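Local coordinates for protein insecticidal Delta-Endotoxin Cry8Ea1 (Bacillus Thuringiensis, PDB 3EB7) that kills larvae of the soil-dwelling pest Holotrichia parallela, probably by binding receptors on gut cells and forming pores in their membranes, at residues 338-343 with 369-374; 410-415 with 433-438; 363-368 with 378-383; 276-281 with 415-420. One frame throughout, in Å; residues are numbered along the deposited sequence.

How the contacts relate
All four contacts lie in the middle region of the toxin, which by family is the beta-prism domain. In contact 1 the start of strand 340-352 meets the end of strand 357-369 and the loop that follows it; contact 3 continues the same sheet outward, their centres about 15 Å apart. Contacts 2 and 4 share Arg415 and the strand 414-422, with centres about 12 Å apart. Arg415 also ties in contact 1: its NE forms a salt bridge to Asp340 OD1 at 2.9 Å, and Tyr412 OH lies 2.6 Å from Asp340 OD2. Contact 3 is the outlying one, its nearest atoms about 7 Å from contact 2, but Phe366 still packs on Leu416 of contact 4.

Contact 1 (338-343 with 369-374); sequences GFDVYK and IYPDNK
A chi1 of -85° sets the ring of Phe339 beside its own backbone N, where one face receives the edge of Tyr370. For Tyr342, CG wedged between backbone N and carbonyl carbon (chi1 57°) turns the ring toward Ile369. The Phe339-Tyr370 pair is T-shaped, with planes at 78° and centroids 5.2 Å apart, and Tyr370 CD1 stands over the centre of the Phe339 ring. A face of the Tyr370 ring in turn lies on the backbone of Gly338, whose O is 3.7 Å from Tyr370 CD1; with no side chain at Gly338, the ring can settle close. The same carbonyl oxygen, Gly338 O, touches Pro371 CD at 3.2 Å. Asp340 and Ile369 form an antiparallel hydrogen-bonded pair. Asp340 N donates to Ile369 O and Ile369 N to Asp340 O, each at 2.8 Å, and Phe339 CA adds a CA-H...O contact to Ile369 O. On the face carrying Asp340 and Ile369, Ile369 CG2 lies 3.9 Å from Tyr342 CD2, and Ile369 N sits at the edge of that ring. Pro371 CG rests 3.6 Å from Asp340 OD2. Asp340 OD1 forms salt bridges to Arg415 and Arg439, which probably offset its buried charge, while OD2 is hydrogen-bonded to Tyr412 OH. In the four-stranded antiparallel sheet, the start of strand 340-352 here meets the end of strand 357-369 and the loop that follows it, next to a classic beta bulge in which Tyr342 and Lys343 both face Asp367. Helix 408-411 packs against Tyr342, and strand 414-422 bonds to Val341 through Leu416.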
# COMPACT_ATOMS: atom_id res chain seq x y z
N GLY A 338 -15.82 -8.85 11.14
CA GLY A 338 -15.23 -7.83 11.99
C GLY A 338 -13.82 -8.09 12.47
O GLY A 338 -13.23 -7.23 13.10
N PHE A 339 -13.28 -9.27 12.18
CA PHE A 339 -11.93 -9.65 12.62
C PHE A 339 -10.83 -9.28 11.63
O PHE A 339 -10.86 -9.65 10.43
CB PHE A 339 -11.84 -11.18 12.84
CG PHE A 339 -12.29 -11.65 14.21
CD1 PHE A 339 -13.46 -12.39 14.35
CD2 PHE A 339 -11.53 -11.38 15.35
CE1 PHE A 339 -13.90 -12.83 15.59
CE2 PHE A 339 -11.96 -11.85 16.64
CZ PHE A 339 -13.15 -12.58 16.74
N ASP A 340 -9.83 -8.57 12.16
CA ASP A 340 -8.54 -8.40 11.56
C ASP A 340 -7.67 -9.61 11.91
O ASP A 340 -7.25 -9.75 13.07
CB ASP A 340 -7.87 -7.13 12.12
CG ASP A 340 -8.41 -5.84 11.48
OD1 ASP A 340 -9.26 -5.88 10.56
OD2 ASP A 340 -8.01 -4.75 11.92
N VAL A 341 -7.43 -10.48 10.92
CA VAL A 341 -6.42 -11.50 11.04
C VAL A 341 -5.04 -10.88 10.74
O VAL A 341 -4.71 -10.60 9.61
CB VAL A 341 -6.71 -12.66 10.11
CG1 VAL A 341 -5.63 -13.70 10.20
CG2 VAL A 341 -8.06 -13.28 10.47
N TYR A 342 -4.24 -10.67 11.78
CA TYR A 342 -2.95 -9.99 11.63
C TYR A 342 -1.76 -10.92 11.39
O TYR A 342 -0.68 -10.45 11.04
CB TYR A 342 -2.71 -9.03 12.81
CG TYR A 342 -2.76 -9.69 14.17
CD1 TYR A 342 -1.61 -10.26 14.73
CD2 TYR A 342 -3.96 -9.76 14.88
CE1 TYR A 342 -1.66 -10.92 15.99
CE2 TYR A 342 -4.02 -10.40 16.13
CZ TYR A 342 -2.88 -10.96 16.68
OH TYR A 342 -2.96 -11.59 17.91
N LYS A 343 -1.94 -12.22 11.56
CA LYS A 343 -0.85 -13.17 11.35
C LYS A 343 -1.40 -14.52 11.03
O LYS A 343 -2.39 -14.95 11.62
CB LYS A 343 0.05 -13.27 12.58
CG LYS A 343 1.13 -14.36 12.47
CD LYS A 343 2.28 -14.11 13.41
CE LYS A 343 2.38 -15.11 14.50
NZ LYS A 343 3.54 -16.01 14.31
N ILE A 369 -7.77 -10.22 15.83
CA ILE A 369 -8.29 -9.24 16.76
C ILE A 369 -9.48 -8.50 16.15
O ILE A 369 -9.57 -8.30 14.95
CB ILE A 369 -7.18 -8.24 17.21
CG1 ILE A 369 -7.62 -7.40 18.41
CG2 ILE A 369 -6.72 -7.33 16.04
CD1 ILE A 369 -6.47 -6.64 19.02
N TYR A 370 -10.41 -8.11 17.01
CA TYR A 370 -11.55 -7.28 16.69
C TYR A 370 -11.17 -5.82 16.93
O TYR A 370 -11.03 -5.40 18.09
CB TYR A 370 -12.61 -7.67 17.67
CG TYR A 370 -13.95 -7.73 17.13
CD1 TYR A 370 -14.34 -8.77 16.28
CD2 TYR A 370 -14.86 -6.74 17.47
CE1 TYR A 370 -15.62 -8.83 15.77
CE2 TYR A 370 -16.18 -6.77 16.97
CZ TYR A 370 -16.54 -7.80 16.12
OH TYR A 370 -17.82 -7.77 15.63
N PRO A 371 -10.95 -5.01 15.86
CA PRO A 371 -10.43 -3.68 16.18
C PRO A 371 -11.39 -2.79 16.96
O PRO A 371 -10.93 -1.83 17.56
CB PRO A 371 -10.08 -3.06 14.82
CG PRO A 371 -10.89 -3.81 13.85
CD PRO A 371 -11.09 -5.20 14.40
N ASP A 372 -12.69 -3.10 16.97
CA ASP A 372 -13.67 -2.38 17.81
C ASP A 372 -13.31 -2.38 19.30
O ASP A 372 -12.92 -1.35 19.88
CB ASP A 372 -15.09 -2.96 17.63
CG ASP A 372 -15.94 -2.09 16.74
OD1 ASP A 372 -16.74 -1.28 17.29
OD2 ASP A 372 -15.80 -2.18 15.48
N ASN A 373 -13.42 -3.56 19.91
CA ASN A 373 -13.22 -3.75 21.33
C ASN A 373 -11.88 -4.40 21.70
O ASN A 373 -11.67 -4.73 22.86
CB ASN A 373 -14.38 -4.58 21.88
CG ASN A 373 -14.52 -5.93 21.20
OD1 ASN A 373 -15.61 -6.49 21.13
ND2 ASN A 373 -13.43 -6.46 20.70
N LYS A 374 -11.00 -4.61 20.72
CA LYS A 374 -9.67 -5.21 20.96
C LYS A 374 -9.70 -6.66 21.52
O LYS A 374 -8.73 -7.14 22.13
CB LYS A 374 -8.82 -4.30 21.86
CG LYS A 374 -8.69 -2.85 21.37
CD LYS A 374 -8.24 -2.69 19.89
CE LYS A 374 -8.23 -1.16 19.53
NZ LYS A 374 -8.28 -0.81 18.05

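Contact 2 (410-415 with 433-438); sequences EAYSHR and THRSAD
The open end of the beta hairpin formed by strands 414-422 and 427-434 is joined here, where His414 pairs with His434 and Arg415 with Thr433 before the chain leaves through a type I turn from His434 to Ala437. Arg415 and Thr433 are the hydrogen-bonded pair, linked N to O in both directions. Just past the paired residues, Arg435 N donates to Ser413 O at 2.7 Å. The side chain of Arg435, bent at chi2 (76°), lays its guanidinium flat on the Tyr412 ring, with planes 12° apart and CZ 4.0 Å from the ring centroid, a stacked cation-pi pair. In the guanidinium plane, NH1 and NH2 of Arg435 both grip Glu410 O, and NH1 also reaches a lone pair of Tyr412 O at 3.0 Å. These bonds fix the group's rotation over the ring. Nearby, the edge of His434 meets the face of His414 in a T-shaped pair, centroids 5.0 Å apart, while Ser413 O stands over a face of the His434 ring. Arg415 NH1 donates to Thr433 OG1 at 2.8 Å, in its guanidinium plane, and to His434 O at 3.1 Å, which Ala437 N approaches from the opposite face. The buried charge of Arg415 is probably balanced at least in part by the Asp340 carboxylate, paired with NE, while neutral oxygens anchor the turn to the strand; Arg435, held by carbonyls, would probably be further stabilised by the tyrosine ring.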
# COMPACT_ATOMS: atom_id res chain seq x y z
N GLU A 410 -1.14 -4.93 18.34
CA GLU A 410 -1.24 -3.47 18.29
C GLU A 410 -0.59 -2.84 17.06
O GLU A 410 -1.14 -1.91 16.51
CB GLU A 410 -0.72 -2.81 19.58
CG GLU A 410 -1.45 -3.36 20.84
CD GLU A 410 -1.08 -2.65 22.16
OE1 GLU A 410 -2.03 -2.35 22.95
OE2 GLU A 410 0.13 -2.39 22.42
N ALA A 411 0.53 -3.38 16.57
CA ALA A 411 1.29 -2.72 15.51
C ALA A 411 1.24 -3.39 14.11
O ALA A 411 2.00 -3.01 13.21
CB ALA A 411 2.71 -2.54 15.97
N TYR A 412 0.35 -4.35 13.91
CA TYR A 412 0.26 -5.06 12.66
C TYR A 412 0.02 -4.10 11.47
O TYR A 412 -0.69 -3.10 11.61
CB TYR A 412 -0.80 -6.18 12.72
CG TYR A 412 -2.21 -5.73 13.00
CD1 TYR A 412 -3.11 -5.49 11.95
CD2 TYR A 412 -2.68 -5.58 14.34
CE1 TYR A 412 -4.43 -5.11 12.19
CE2 TYR A 412 -4.01 -5.17 14.59
CZ TYR A 412 -4.87 -4.95 13.51
OH TYR A 412 -6.20 -4.56 13.73
N SER A 413 0.62 -4.39 10.32
CA SER A 413 0.52 -3.49 9.17
C SER A 413 -0.58 -3.89 8.18
O SER A 413 -1.07 -3.04 7.44
CB SER A 413 1.86 -3.33 8.46
OG SER A 413 2.38 -4.59 8.06
N HIS A 414 -0.98 -5.17 8.20
CA HIS A 414 -1.93 -5.75 7.25
C HIS A 414 -2.86 -6.71 7.93
O HIS A 414 -2.58 -7.18 9.04
CB HIS A 414 -1.21 -6.47 6.09
CG HIS A 414 -0.42 -5.55 5.22
ND1 HIS A 414 0.76 -4.96 5.64
CD2 HIS A 414 -0.67 -5.06 3.98
CE1 HIS A 414 1.23 -4.18 4.68
NE2 HIS A 414 0.38 -4.23 3.65
N ARG A 415 -3.98 -6.99 7.25
CA ARG A 415 -4.98 -7.95 7.73
C ARG A 415 -5.27 -8.89 6.57
O ARG A 415 -5.13 -8.47 5.41
CB ARG A 415 -6.26 -7.22 8.15
CG ARG A 415 -6.97 -6.57 6.99
CD ARG A 415 -8.30 -6.05 7.36
NE ARG A 415 -8.20 -4.78 8.07
CZ ARG A 415 -7.81 -3.63 7.54
NH1 ARG A 415 -7.51 -3.53 6.25
NH2 ARG A 415 -7.77 -2.54 8.30
N THR A 433 -4.91 -6.62 3.07
CA THR A 433 -5.12 -5.19 2.95
C THR A 433 -4.37 -4.47 4.04
O THR A 433 -4.13 -5.05 5.10
CB THR A 433 -6.62 -4.77 2.96
OG1 THR A 433 -7.27 -5.30 4.12
CG2 THR A 433 -7.35 -5.29 1.68
N HIS A 434 -3.98 -3.23 3.77
CA HIS A 434 -3.23 -2.37 4.70
C HIS A 434 -4.06 -1.84 5.88
O HIS A 434 -5.28 -1.50 5.75
CB HIS A 434 -2.56 -1.20 3.92
CG HIS A 434 -1.45 -0.52 4.67
ND1 HIS A 434 -1.66 0.50 5.56
CD2 HIS A 434 -0.11 -0.73 4.66
CE1 HIS A 434 -0.51 0.88 6.09
NE2 HIS A 434 0.45 0.15 5.55
N ARG A 435 -3.41 -1.78 7.05
CA ARG A 435 -4.01 -1.25 8.27
C ARG A 435 -4.63 0.15 8.07
O ARG A 435 -5.66 0.42 8.65
CB ARG A 435 -2.95 -1.20 9.39
CG ARG A 435 -3.42 -0.65 10.75
CD ARG A 435 -4.27 -1.65 11.54
NE ARG A 435 -4.51 -1.24 12.94
CZ ARG A 435 -3.65 -1.40 13.96
NH1 ARG A 435 -2.45 -1.93 13.78
NH2 ARG A 435 -3.98 -0.99 15.18
N SER A 436 -4.04 1.02 7.26
CA SER A 436 -4.58 2.40 7.08
C SER A 436 -5.99 2.46 6.48
O SER A 436 -6.66 3.47 6.56
CB SER A 436 -3.65 3.27 6.22
OG SER A 436 -3.40 2.66 4.97
N ALA A 437 -6.42 1.37 5.87
CA ALA A 437 -7.70 1.30 5.20
C ALA A 437 -8.77 0.81 6.19
O ALA A 437 -8.87 -0.37 6.49
CB ALA A 437 -7.57 0.39 4.00
N ASP A 438 -9.57 1.73 6.69
CA ASP A 438 -10.44 1.43 7.81
C ASP A 438 -11.68 0.64 7.38
O ASP A 438 -11.96 0.51 6.20
CB ASP A 438 -10.78 2.71 8.63
CG ASP A 438 -11.76 3.67 7.92
OD1 ASP A 438 -12.29 3.39 6.81
OD2 ASP A 438 -12.00 4.74 8.49

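Contact 3 (363-368 with 378-383); sequences KVVFDA and TFTYNP
Phe366 turns the edge of its ring to the opposite strand: CD1 of Phe366 comes 3.2 Å from Phe379 O, and Tyr381 CB also lies near the ring plane. Val364 CG1, from two residues back on the same strand, sits over one face of the Phe366 ring, toward its rim. The Phe379 ring has Ala368 CB at its edge, 3.7 Å from CE1 of Phe379. Tyr381 takes Val364 N at its ring edge, and Pro383 CD rests on one of its faces, offset toward the rim. The backbones beneath run antiparallel at 169°, their axes 4.7 Å apart at closest. Val364 with Tyr381 and Phe366 with Phe379 are hydrogen-bonded pairs, each held by two N-H to O bonds. Aromatic side chains share one face of the ladder with Val364. The other carries Val365, Asp367, Thr378 and Thr380. There the Thr378 methyl, CG2, anti to the backbone N, presses tightly on Val365 CG1 at 3.4 Å. Lys363, fully extended, runs its methylenes obliquely across Asn382. This hairpin of strands 357-369 and 376-381 closes one edge of the four-stranded sheet, with strand 340-352 beside 357-369. Its aromatic face is turned toward another sheet: Phe366 and Phe379 both pack on Ile334 of strand 330-335 and meet Phe336 edge-to-face, Tyr381 OH bonds to Thr287 of strand 278-292, and Val364 touches Trp301 of strand 296-310.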
# COMPACT_ATOMS: atom_id res chain seq x y z
N LYS A 363 -1.95 -27.34 8.09
CA LYS A 363 -2.22 -26.57 9.28
C LYS A 363 -2.13 -25.08 9.00
O LYS A 363 -1.18 -24.64 8.35
CB LYS A 363 -1.24 -26.93 10.39
CG LYS A 363 -1.54 -26.25 11.72
CD LYS A 363 -0.59 -26.82 12.78
CE LYS A 363 -0.70 -26.12 14.12
NZ LYS A 363 0.47 -26.58 14.96
N VAL A 364 -3.10 -24.32 9.49
CA VAL A 364 -3.01 -22.84 9.49
C VAL A 364 -3.49 -22.27 10.83
O VAL A 364 -4.60 -22.54 11.24
CB VAL A 364 -3.85 -22.15 8.33
CG1 VAL A 364 -3.61 -20.63 8.34
CG2 VAL A 364 -3.52 -22.74 6.98
N VAL A 365 -2.65 -21.47 11.47
CA VAL A 365 -3.05 -20.69 12.66
C VAL A 365 -3.33 -19.22 12.26
O VAL A 365 -2.42 -18.54 11.75
CB VAL A 365 -1.96 -20.76 13.76
CG1 VAL A 365 -2.40 -20.00 15.01
CG2 VAL A 365 -1.66 -22.24 14.13
N PHE A 366 -4.57 -18.76 12.44
CA PHE A 366 -4.94 -17.38 12.19
C PHE A 366 -5.03 -16.59 13.51
O PHE A 366 -5.93 -16.84 14.34
CB PHE A 366 -6.32 -17.27 11.49
CG PHE A 366 -6.53 -18.23 10.30
CD1 PHE A 366 -6.92 -19.57 10.51
CD2 PHE A 366 -6.41 -17.77 8.98
CE1 PHE A 366 -7.15 -20.45 9.42
CE2 PHE A 366 -6.66 -18.62 7.87
CZ PHE A 366 -7.04 -19.97 8.09
N ASP A 367 -4.14 -15.62 13.70
CA ASP A 367 -4.23 -14.78 14.89
C ASP A 367 -5.08 -13.58 14.55
O ASP A 367 -4.80 -12.88 13.59
CB ASP A 367 -2.86 -14.33 15.36
CG ASP A 367 -1.99 -15.49 15.82
OD1 ASP A 367 -2.51 -16.47 16.41
OD2 ASP A 367 -0.76 -15.39 15.64
N ALA A 368 -6.14 -13.37 15.32
CA ALA A 368 -7.12 -12.37 15.00
C ALA A 368 -7.43 -11.46 16.17
O ALA A 368 -7.37 -11.86 17.35
CB ALA A 368 -8.41 -13.04 14.47
N THR A 378 -7.63 -16.91 18.51
CA THR A 378 -6.95 -17.73 17.49
C THR A 378 -7.94 -18.63 16.80
O THR A 378 -8.84 -19.18 17.43
CB THR A 378 -5.86 -18.62 18.13
OG1 THR A 378 -5.05 -17.82 18.99
CG2 THR A 378 -4.94 -19.23 17.10
N PHE A 379 -7.78 -18.80 15.49
CA PHE A 379 -8.53 -19.80 14.73
C PHE A 379 -7.51 -20.77 14.21
O PHE A 379 -6.51 -20.37 13.63
CB PHE A 379 -9.29 -19.14 13.57
CG PHE A 379 -10.28 -18.07 14.02
CD1 PHE A 379 -9.99 -16.72 13.86
CD2 PHE A 379 -11.49 -18.44 14.63
CE1 PHE A 379 -10.91 -15.74 14.27
CE2 PHE A 379 -12.42 -17.49 15.05
CZ PHE A 379 -12.13 -16.12 14.86
N THR A 380 -7.73 -22.05 14.45
CA THR A 380 -6.81 -23.05 13.98
C THR A 380 -7.50 -24.08 13.12
O THR A 380 -8.48 -24.72 13.54
CB THR A 380 -6.10 -23.79 15.13
OG1 THR A 380 -5.60 -22.82 16.07
CG2 THR A 380 -4.99 -24.64 14.59
N TYR A 381 -6.94 -24.19 11.92
CA TYR A 381 -7.14 -25.31 11.04
C TYR A 381 -6.00 -26.35 11.25
O TYR A 381 -4.85 -26.11 10.88
CB TYR A 381 -7.16 -24.79 9.58
CG TYR A 381 -7.23 -25.88 8.54
CD1 TYR A 381 -8.42 -26.60 8.33
CD2 TYR A 381 -6.10 -26.21 7.78
CE1 TYR A 381 -8.50 -27.63 7.36
CE2 TYR A 381 -6.15 -27.26 6.84
CZ TYR A 381 -7.36 -27.93 6.62
OH TYR A 381 -7.43 -28.94 5.68
N ASN A 382 -6.33 -27.49 11.87
CA ASN A 382 -5.40 -28.62 11.92
C ASN A 382 -6.08 -30.00 11.94
O ASN A 382 -6.24 -30.60 12.99
CB ASN A 382 -4.40 -28.46 13.06
CG ASN A 382 -3.26 -29.51 13.02
OD1 ASN A 382 -3.11 -30.30 12.06
ND2 ASN A 382 -2.46 -29.52 14.08
N PRO A 383 -6.46 -30.52 10.76
CA PRO A 383 -7.16 -31.83 10.82
C PRO A 383 -6.27 -33.00 11.30
O PRO A 383 -6.81 -33.97 11.81
CB PRO A 383 -7.66 -32.05 9.39
CG PRO A 383 -6.86 -31.06 8.54
CD PRO A 383 -6.33 -30.00 9.39

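Contact 4 (276-281 with 415-420); sequences LFDFIT and RLNYVT
Phe279 points the edge of its ring at the flat guanidinium of Arg415, the two planes 75° apart. CE2 of Phe279 stands above the guanidinium, offset toward its rim and 3.7 Å from NE of Arg415, while the CD methylene of Arg415 lies in the plane of the ring, 3.8 Å from the same CE2. Bent at chi3 (78°), the arginine carries its end across to the phenyl edge. Phe277 brings its own ring edge toward Arg415 NH1, more loosely, with CZ of Phe277 at 4.3 Å. Ile280 directs its side chain at the opposing backbone: CG2 of Ile280 lies 3.6 Å from Leu416 O, and CB of Ile280 is 3.6 Å from Asn417 O. A water accepts from Ile280 N at 3.2 Å and lies beside Leu416 O, though that second approach, at 2.5 Å, is short enough to leave the bridge doubtful. Further along, the side chains of Asp278 and Asn417 cross at about a right angle. The Asp278 carboxylate forms a salt bridge to Arg272 through OD1 and a hydrogen bond to Ser308 through OD2. Strand 415-420, which bulges where Asn417 and Tyr418 both face Ser431, crosses strand 278-281 at 76°, with the axes 5.8 Å apart at closest. Steeply crossed strands from two separate antiparallel sheets, packed through buried side chains, are consistent with the core of the beta-prism domain of three-domain Cry toxins.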
# COMPACT_ATOMS: atom_id res chain seq x y z
N LEU A 276 -14.40 -4.11 -5.54
CA LEU A 276 -14.47 -3.03 -4.57
C LEU A 276 -13.77 -3.45 -3.30
O LEU A 276 -13.73 -4.64 -2.96
CB LEU A 276 -15.96 -2.72 -4.27
CG LEU A 276 -16.64 -1.94 -5.40
CD1 LEU A 276 -18.12 -2.26 -5.37
CD2 LEU A 276 -16.33 -0.42 -5.27
N PHE A 277 -13.20 -2.50 -2.59
CA PHE A 277 -12.47 -2.82 -1.36
C PHE A 277 -13.36 -3.67 -0.44
O PHE A 277 -14.49 -3.33 -0.19
CB PHE A 277 -12.05 -1.52 -0.67
CG PHE A 277 -11.19 -1.74 0.54
CD1 PHE A 277 -9.81 -1.94 0.41
CD2 PHE A 277 -11.74 -1.75 1.82
CE1 PHE A 277 -8.99 -2.14 1.54
CE2 PHE A 277 -10.94 -1.96 2.93
CZ PHE A 277 -9.54 -2.16 2.77
N ASP A 278 -12.87 -4.81 0.03
CA ASP A 278 -13.74 -5.71 0.83
C ASP A 278 -13.08 -6.36 2.06
O ASP A 278 -11.88 -6.26 2.26
CB ASP A 278 -14.45 -6.76 -0.05
CG ASP A 278 -13.49 -7.71 -0.76
OD1 ASP A 278 -12.27 -7.68 -0.48
OD2 ASP A 278 -13.95 -8.53 -1.60
N PHE A 279 -13.90 -6.98 2.89
CA PHE A 279 -13.44 -7.64 4.12
C PHE A 279 -13.97 -9.05 4.15
O PHE A 279 -15.14 -9.25 3.84
CB PHE A 279 -13.93 -6.90 5.36
CG PHE A 279 -13.30 -5.55 5.54
CD1 PHE A 279 -13.93 -4.39 5.05
CD2 PHE A 279 -12.05 -5.44 6.14
CE1 PHE A 279 -13.31 -3.13 5.19
CE2 PHE A 279 -11.43 -4.21 6.29
CZ PHE A 279 -12.06 -3.06 5.81
N ILE A 280 -13.10 -10.00 4.50
CA ILE A 280 -13.51 -11.38 4.72
C ILE A 280 -14.52 -11.48 5.85
O ILE A 280 -14.35 -10.86 6.89
CB ILE A 280 -12.27 -12.34 4.94
CG1 ILE A 280 -12.70 -13.80 4.98
CG2 ILE A 280 -11.49 -12.00 6.25
CD1 ILE A 280 -11.54 -14.80 4.70
N THR A 281 -15.59 -12.26 5.63
CA THR A 281 -16.63 -12.52 6.65
C THR A 281 -16.75 -14.00 7.09
O THR A 281 -17.14 -14.31 8.22
CB THR A 281 -18.02 -12.02 6.20
OG1 THR A 281 -18.42 -12.73 5.04
CG2 THR A 281 -17.99 -10.50 5.91
N ARG A 415 -3.98 -6.99 7.25
CA ARG A 415 -4.98 -7.95 7.73
C ARG A 415 -5.27 -8.89 6.57
O ARG A 415 -5.13 -8.47 5.41
CB ARG A 415 -6.26 -7.22 8.15
CG ARG A 415 -6.97 -6.57 6.99
CD ARG A 415 -8.30 -6.05 7.36
NE ARG A 415 -8.20 -4.78 8.07
CZ ARG A 415 -7.81 -3.63 7.54
NH1 ARG A 415 -7.51 -3.53 6.25
NH2 ARG A 415 -7.77 -2.54 8.30
N LEU A 416 -5.69 -10.13 6.87
CA LEU A 416 -6.05 -11.10 5.83
C LEU A 416 -7.33 -10.62 5.13
O LEU A 416 -8.32 -10.28 5.80
CB LEU A 416 -6.26 -12.52 6.39
CG LEU A 416 -6.57 -13.63 5.36
CD1 LEU A 416 -5.36 -13.80 4.42
CD2 LEU A 416 -6.93 -14.97 6.06
N ASN A 417 -7.31 -10.63 3.80
CA ASN A 417 -8.42 -10.16 3.02
C ASN A 417 -9.11 -11.28 2.24
O ASN A 417 -10.34 -11.29 2.13
CB ASN A 417 -7.93 -9.06 2.05
CG ASN A 417 -9.05 -8.47 1.17
OD1 ASN A 417 -10.22 -8.47 1.53
ND2 ASN A 417 -8.68 -7.99 0.03
N TYR A 418 -8.35 -12.22 1.69
CA TYR A 418 -8.91 -13.20 0.81
C TYR A 418 -7.96 -14.40 0.68
O TYR A 418 -6.78 -14.33 1.05
CB TYR A 418 -9.18 -12.55 -0.56
CG TYR A 418 -10.40 -13.10 -1.28
CD1 TYR A 418 -11.69 -12.69 -0.91
CD2 TYR A 418 -10.25 -14.02 -2.32
CE1 TYR A 418 -12.82 -13.23 -1.58
CE2 TYR A 418 -11.37 -14.55 -3.00
CZ TYR A 418 -12.63 -14.15 -2.62
OH TYR A 418 -13.70 -14.68 -3.27
N VAL A 419 -8.51 -15.51 0.16
CA VAL A 419 -7.78 -16.73 -0.18
C VAL A 419 -8.21 -17.24 -1.56
O VAL A 419 -9.40 -17.50 -1.81
CB VAL A 419 -8.05 -17.85 0.86
CG1 VAL A 419 -7.05 -18.99 0.70
CG2 VAL A 419 -8.00 -17.33 2.32
N THR A 420 -7.22 -17.40 -2.46
CA THR A 420 -7.40 -18.08 -3.75
C THR A 420 -6.65 -19.41 -3.72
O THR A 420 -5.91 -19.69 -2.77
CB THR A 420 -6.91 -17.22 -4.91
OG1 THR A 420 -5.51 -16.93 -4.72
CG2 THR A 420 -7.72 -15.92 -4.93
O HOH W 1 -10.37 -8.79 5.64